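Local coordinates for protein hydrolase (Thermus thermophilus, PDB 1UFO) that is probably a serine hydrolase of the alpha/beta hydrolase fold, cleaving a substrate that has not been identified, at residues 81-84 with 85-88; 185-188 with 189-192. All coordinates share one frame; numbering follows the deposited sequence.

How the contacts relate
Coming from the N terminus, the chain first reaches contact 1, two successive turns in the long helix 77-103, between strands 52-56 and 107-112 in sequence. Contact 2 follows about a hundred residues later, where the loop after strand 175-180 turns into helix 188-198. Each is local and continuous in sequence, so neither closes a long loop, and they lie in series without nesting or crossing. The centres of contacts 1 and 2 lie about 20 Å apart and their nearest atoms about 8 Å apart, without touching. Residues 141-143 meet both: Y82 reaches P141 and M142, R190 reaches P141 and K143. Contact 1 packs against helices 114-124 and 153-160, contact 2 against strands 175-180 and 207-212.

Contact 1: 81-84 with 85-88; sequences VYRV and ALGF
R83 sends CG anti to its backbone N (chi1 170°) and then bends at chi2 and chi3, which carries the guanidinium forward along the helix to L86. There L86 CD1 lies over one face of the planar group, off toward its rim and 3.7 Å from R83 NH1, and the two side chains cross at about a right angle. L86 turns differently, with CG anti to its own carbonyl carbon (chi1 -75°), which holds its CG 3.3 Å from Y82 O. On the buried side, the small A85 methyl meets the Y82 ring obliquely, CB to CD2 at 4.1 Å; its size suits the close approach of L114 and V118 from helix 114-124. Four backbone bonds carry the helix through these turns, from A85 N to V81 O (3.0 Å) through to F88 N and V84 O (2.8 Å). Y82 OH bonds to M142 N, and F88 meets F57 edge-to-face. The division of labour is that of an amphipathic helix: leucine supplies an apolar surface for the flat guanidinium at the exposed side, while D152, in a salt bridge with R83 NH1, probably offsets the charge, and the two contacts together probably hold the arginine in its bent form.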
ATOM      1  N   VAL A  81      -4.567  -6.733 -29.503  1.00 11.42           N
ATOM      2  CA  VAL A  81      -4.492  -6.752 -28.028  1.00 12.50           C
ATOM      3  C   VAL A  81      -5.735  -6.051 -27.481  1.00 12.06           C
ATOM      4  O   VAL A  81      -6.405  -6.584 -26.564  1.00 11.33           O
ATOM      5  CB  VAL A  81      -3.209  -6.018 -27.559  1.00 11.63           C
ATOM      6  CG1 VAL A  81      -3.313  -5.660 -26.045  1.00 12.96           C
ATOM      7  CG2 VAL A  81      -2.009  -6.908 -27.758  1.00 12.45           C
ATOM      8  N   TYR A  82      -6.113  -4.891 -28.024  1.00 11.29           N
ATOM      9  CA  TYR A  82      -7.281  -4.237 -27.427  1.00 11.58           C
ATOM     10  C   TYR A  82      -8.626  -4.810 -27.843  1.00 11.47           C
ATOM     11  O   TYR A  82      -9.650  -4.611 -27.144  1.00 13.14           O
ATOM     12  CB  TYR A  82      -7.210  -2.721 -27.601  1.00 10.66           C
ATOM     13  CG  TYR A  82      -6.119  -2.169 -26.716  1.00 11.50           C
ATOM     14  CD1 TYR A  82      -4.920  -1.709 -27.243  1.00 13.56           C
ATOM     15  CD2 TYR A  82      -6.250  -2.216 -25.335  1.00 12.03           C
ATOM     16  CE1 TYR A  82      -3.886  -1.304 -26.424  1.00 15.57           C
ATOM     17  CE2 TYR A  82      -5.182  -1.845 -24.468  1.00 15.12           C
ATOM     18  CZ  TYR A  82      -3.999  -1.392 -25.031  1.00 15.34           C
ATOM     19  OH  TYR A  82      -2.932  -1.215 -24.175  1.00 15.96           O
ATOM     20  N   ARG A  83      -8.646  -5.565 -28.951  1.00 11.67           N
ATOM     21  CA  ARG A  83      -9.888  -6.292 -29.277  1.00 12.38           C
ATOM     22  C   ARG A  83     -10.029  -7.449 -28.244  1.00 12.22           C
ATOM     23  O   ARG A  83     -11.149  -7.721 -27.744  1.00 13.08           O
ATOM     24  CB  ARG A  83      -9.789  -6.778 -30.729  1.00 13.77           C
ATOM     25  CG  ARG A  83     -10.915  -7.757 -31.115  1.00 13.47           C
ATOM     26  CD  ARG A  83     -12.333  -7.262 -30.694  1.00 13.30           C
ATOM     27  NE  ARG A  83     -12.665  -5.923 -31.201  1.00 13.81           N
ATOM     28  CZ  ARG A  83     -13.728  -5.212 -30.832  1.00 11.93           C
ATOM     29  NH1 ARG A  83     -13.964  -4.004 -31.347  1.00 13.41           N
ATOM     30  NH2 ARG A  83     -14.614  -5.683 -29.930  1.00 14.89           N
ATOM     31  N   VAL A  84      -8.931  -8.128 -27.909  1.00 11.43           N
ATOM     32  CA  VAL A  84      -8.991  -9.140 -26.778  1.00 10.21           C
ATOM     33  C   VAL A  84      -9.513  -8.394 -25.501  1.00 10.99           C
ATOM     34  O   VAL A  84     -10.425  -8.917 -24.833  1.00  9.95           O
ATOM     35  CB  VAL A  84      -7.614  -9.674 -26.424  1.00 10.14           C
ATOM     36  CG1 VAL A  84      -7.665 -10.497 -25.051  1.00  9.99           C
ATOM     37  CG2 VAL A  84      -7.105 -10.667 -27.540  1.00 12.91           C
ATOM     38  N   ALA A  85      -9.010  -7.198 -25.189  1.00 11.55           N
ATOM     39  CA  ALA A  85      -9.481  -6.460 -23.990  1.00  9.96           C
ATOM     40  C   ALA A  85     -10.957  -6.124 -24.021  1.00 10.57           C
ATOM     41  O   ALA A  85     -11.661  -6.298 -23.017  1.00 10.20           O
ATOM     42  CB  ALA A  85      -8.692  -5.162 -23.843  1.00 10.86           C
ATOM     43  N   LEU A  86     -11.440  -5.688 -25.180  1.00 10.36           N
ATOM     44  CA  LEU A  86     -12.875  -5.363 -25.279  1.00  9.78           C
ATOM     45  C   LEU A  86     -13.760  -6.634 -25.108  1.00 10.47           C
ATOM     46  O   LEU A  86     -14.855  -6.532 -24.527  1.00 10.68           O
ATOM     47  CB  LEU A  86     -13.122  -4.673 -26.654  1.00 11.46           C
ATOM     48  CG  LEU A  86     -12.618  -3.219 -26.652  1.00  9.99           C
ATOM     49  CD1 LEU A  86     -12.577  -2.799 -28.115  1.00 14.02           C
ATOM     50  CD2 LEU A  86     -13.546  -2.302 -25.850  1.00 13.99           C
ATOM     51  N   GLY A  87     -13.305  -7.748 -25.640  1.00 11.44           N
ATOM     52  CA  GLY A  87     -14.043  -9.012 -25.539  1.00 11.75           C
ATOM     53  C   GLY A  87     -14.024  -9.459 -24.086  1.00 11.68           C
ATOM     54  O   GLY A  87     -15.037  -9.881 -23.488  1.00 11.87           O
ATOM     55  N   PHE A  88     -12.840  -9.365 -23.520  1.00 11.46           N
ATOM     56  CA  PHE A  88     -12.636  -9.791 -22.106  1.00 10.25           C
ATOM     57  C   PHE A  88     -13.523  -8.931 -21.171  1.00  9.29           C
ATOM     58  O   PHE A  88     -14.130  -9.447 -20.189  1.00 10.42           O
ATOM     59  CB  PHE A  88     -11.133  -9.611 -21.752  1.00  8.78           C
ATOM     60  CG  PHE A  88     -10.645 -10.393 -20.527  1.00  8.26           C
ATOM     61  CD1 PHE A  88     -11.321 -11.467 -20.027  1.00  9.82           C
ATOM     62  CD2 PHE A  88      -9.386 -10.076 -20.024  1.00  7.59           C
ATOM     63  CE1 PHE A  88     -10.726 -12.294 -19.015  1.00  9.34           C
ATOM     64  CE2 PHE A  88      -8.763 -10.863 -19.041  1.00 10.13           C
ATOM     65  CZ  PHE A  88      -9.417 -11.982 -18.535  1.00  9.20           C
TER

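Contact 2: 185-188 with 189-192; sequences IVPL and ARME
L188 meets two side chains of the following turn, M191 and E192, and its torsions decide how. With CG anti to the backbone N (chi1 -178°) and chi2 at 71°, its two methyls part: CD1 goes to the selenomethionine M191, whose CE lies 3.9 Å away, and CD2 goes to E192, 3.8 Å from OE2. L188 and M191 run side by side and point the same way. M191 bends at chi2 and chi3, bringing its terminal methyl round to the leucine; a long, flexible methionine-type chain fits the buried ground beside H177, H179 and V211. With CG anti to the carbonyl carbon (chi1 -75°) and the chain extended beyond it, E192 crosses L188 obliquely and lays its carboxylate against the leucine at the exposed edge. On another side, P187 and R190 also lie alongside each other, P187 CD 3.8 Å from R190 CG; bends at chi2 and chi3 then lead the arginine away, its NH1 bonding to P141 O. V186 CG1 touches R190 CB at 4.1 Å, the two side chains crossing at about a right angle. Proline fits at the N-cap position by its restricted phi, and P187 O accepts R190 N at 2.8 Å, from above the carbonyl plane. The next carbonyl, L188 O, accepts E192 N at 3.0 Å, the i to i+4 bond of a regular helix. V186 N bonds D183 OD2, and V186 also touches H217; D183 and H217, with S113, probably form a Ser-His-Asp triad. The arrangement is thus a helix start with proline at the N-cap position, following the loop that carries the probable triad acid of this alpha/beta hydrolase fold.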
ATOM      1  N   ILE A 185       7.332  -2.493 -19.086  1.00 16.83           N
ATOM      2  CA  ILE A 185       6.231  -2.869 -19.990  1.00 16.12           C
ATOM      3  C   ILE A 185       5.084  -1.820 -19.791  1.00 15.26           C
ATOM      4  O   ILE A 185       4.475  -1.303 -20.753  1.00 16.01           O
ATOM      5  CB  ILE A 185       5.796  -4.275 -19.675  1.00 16.11           C
ATOM      6  CG1 ILE A 185       6.942  -5.262 -20.013  1.00 19.21           C
ATOM      7  CG2 ILE A 185       4.559  -4.560 -20.437  1.00 17.04           C
ATOM      8  CD1 ILE A 185       6.795  -6.696 -19.576  1.00 20.81           C
ATOM      9  N   VAL A 186       4.776  -1.525 -18.519  1.00 13.80           N
ATOM     10  CA  VAL A 186       3.854  -0.444 -18.163  1.00 12.37           C
ATOM     11  C   VAL A 186       4.669   0.485 -17.272  1.00 12.78           C
ATOM     12  O   VAL A 186       4.814   0.260 -16.067  1.00 10.85           O
ATOM     13  CB  VAL A 186       2.641  -0.908 -17.424  1.00 12.91           C
ATOM     14  CG1 VAL A 186       1.744   0.312 -17.054  1.00 11.76           C
ATOM     15  CG2 VAL A 186       1.871  -1.920 -18.326  1.00 12.07           C
ATOM     16  N   PRO A 187       5.256   1.551 -17.866  1.00 12.88           N
ATOM     17  CA  PRO A 187       6.087   2.483 -17.078  1.00 13.20           C
ATOM     18  C   PRO A 187       5.308   3.046 -15.912  1.00 12.10           C
ATOM     19  O   PRO A 187       4.115   3.325 -16.028  1.00 12.37           O
ATOM     20  CB  PRO A 187       6.373   3.621 -18.080  1.00 14.15           C
ATOM     21  CG  PRO A 187       6.414   2.857 -19.431  1.00 16.19           C
ATOM     22  CD  PRO A 187       5.194   1.971 -19.298  1.00 15.13           C
ATOM     23  N   LEU A 188       5.995   3.212 -14.782  1.00 10.64           N
ATOM     24  CA  LEU A 188       5.390   3.836 -13.617  1.00 11.25           C
ATOM     25  C   LEU A 188       4.640   5.112 -13.947  1.00 12.64           C
ATOM     26  O   LEU A 188       3.527   5.370 -13.418  1.00 12.25           O
ATOM     27  CB  LEU A 188       6.455   4.112 -12.543  1.00 11.14           C
ATOM     28  CG  LEU A 188       5.945   4.739 -11.233  1.00 13.26           C
ATOM     29  CD1 LEU A 188       5.167   3.669 -10.498  1.00 12.39           C
ATOM     30  CD2 LEU A 188       7.113   5.219 -10.359  1.00 12.79           C
ATOM     31  N   ALA A 189       5.165   5.890 -14.902  1.00 12.34           N
ATOM     32  CA  ALA A 189       4.495   7.132 -15.226  1.00 13.72           C
ATOM     33  C   ALA A 189       3.084   6.946 -15.821  1.00 13.01           C
ATOM     34  O   ALA A 189       2.265   7.842 -15.651  1.00 14.32           O
ATOM     35  CB  ALA A 189       5.386   7.942 -16.211  1.00 14.90           C
ATOM     36  N   ARG A 190       2.838   5.823 -16.486  1.00 13.29           N
ATOM     37  CA  ARG A 190       1.474   5.569 -17.058  1.00 13.74           C
ATOM     38  C   ARG A 190       0.486   5.347 -15.896  1.00 13.17           C
ATOM     39  O   ARG A 190      -0.705   5.706 -15.971  1.00 12.88           O
ATOM     40  CB  ARG A 190       1.461   4.327 -17.972  1.00 17.15           C
ATOM     41  CG  ARG A 190       2.381   4.563 -19.199  1.00 20.87           C
ATOM     42  CD  ARG A 190       1.970   5.779 -19.949  1.00 25.46           C
ATOM     43  NE  ARG A 190       0.994   5.402 -20.916  1.00 29.83           N
ATOM     44  CZ  ARG A 190       0.491   6.208 -21.819  1.00 29.20           C
ATOM     45  NH1 ARG A 190      -0.422   5.716 -22.625  1.00 30.54           N
ATOM     46  NH2 ARG A 190       0.927   7.452 -21.950  1.00 30.91           N
HETATM   47  N   MSE A 191       0.918   4.644 -14.848  1.00 11.08           N
HETATM   48  CA  MSE A 191       0.067   4.444 -13.702  1.00  9.31           C
HETATM   49  C   MSE A 191      -0.161   5.776 -13.015  1.00 10.69           C
HETATM   50  O   MSE A 191      -1.247   6.116 -12.645  1.00 10.73           O
HETATM   51  CB  MSE A 191       0.725   3.459 -12.736  1.00 10.62           C
HETATM   52  CG  MSE A 191      -0.156   3.186 -11.457  1.00 10.57           C
HETATM   53 SE   MSE A 191       0.071   4.495 -10.045  1.00 15.47          SE
HETATM   54  CE  MSE A 191       1.414   3.462  -9.380  1.00  7.69           C
ATOM     55  N   GLU A 192       0.884   6.607 -12.931  1.00 10.46           N
ATOM     56  CA  GLU A 192       0.684   7.906 -12.259  1.00 12.98           C
ATOM     57  C   GLU A 192      -0.302   8.823 -13.102  1.00 11.49           C
ATOM     58  O   GLU A 192      -1.144   9.533 -12.513  1.00 14.98           O
ATOM     59  CB  GLU A 192       2.085   8.568 -12.108  1.00 12.11           C
ATOM     60  CG  GLU A 192       2.887   7.883 -10.991  1.00 20.47           C
ATOM     61  CD  GLU A 192       4.423   8.279 -10.924  1.00 23.02           C
ATOM     62  OE1 GLU A 192       5.110   8.492 -11.988  1.00 29.94           O
ATOM     63  OE2 GLU A 192       4.985   8.342  -9.807  1.00 26.36           O
TER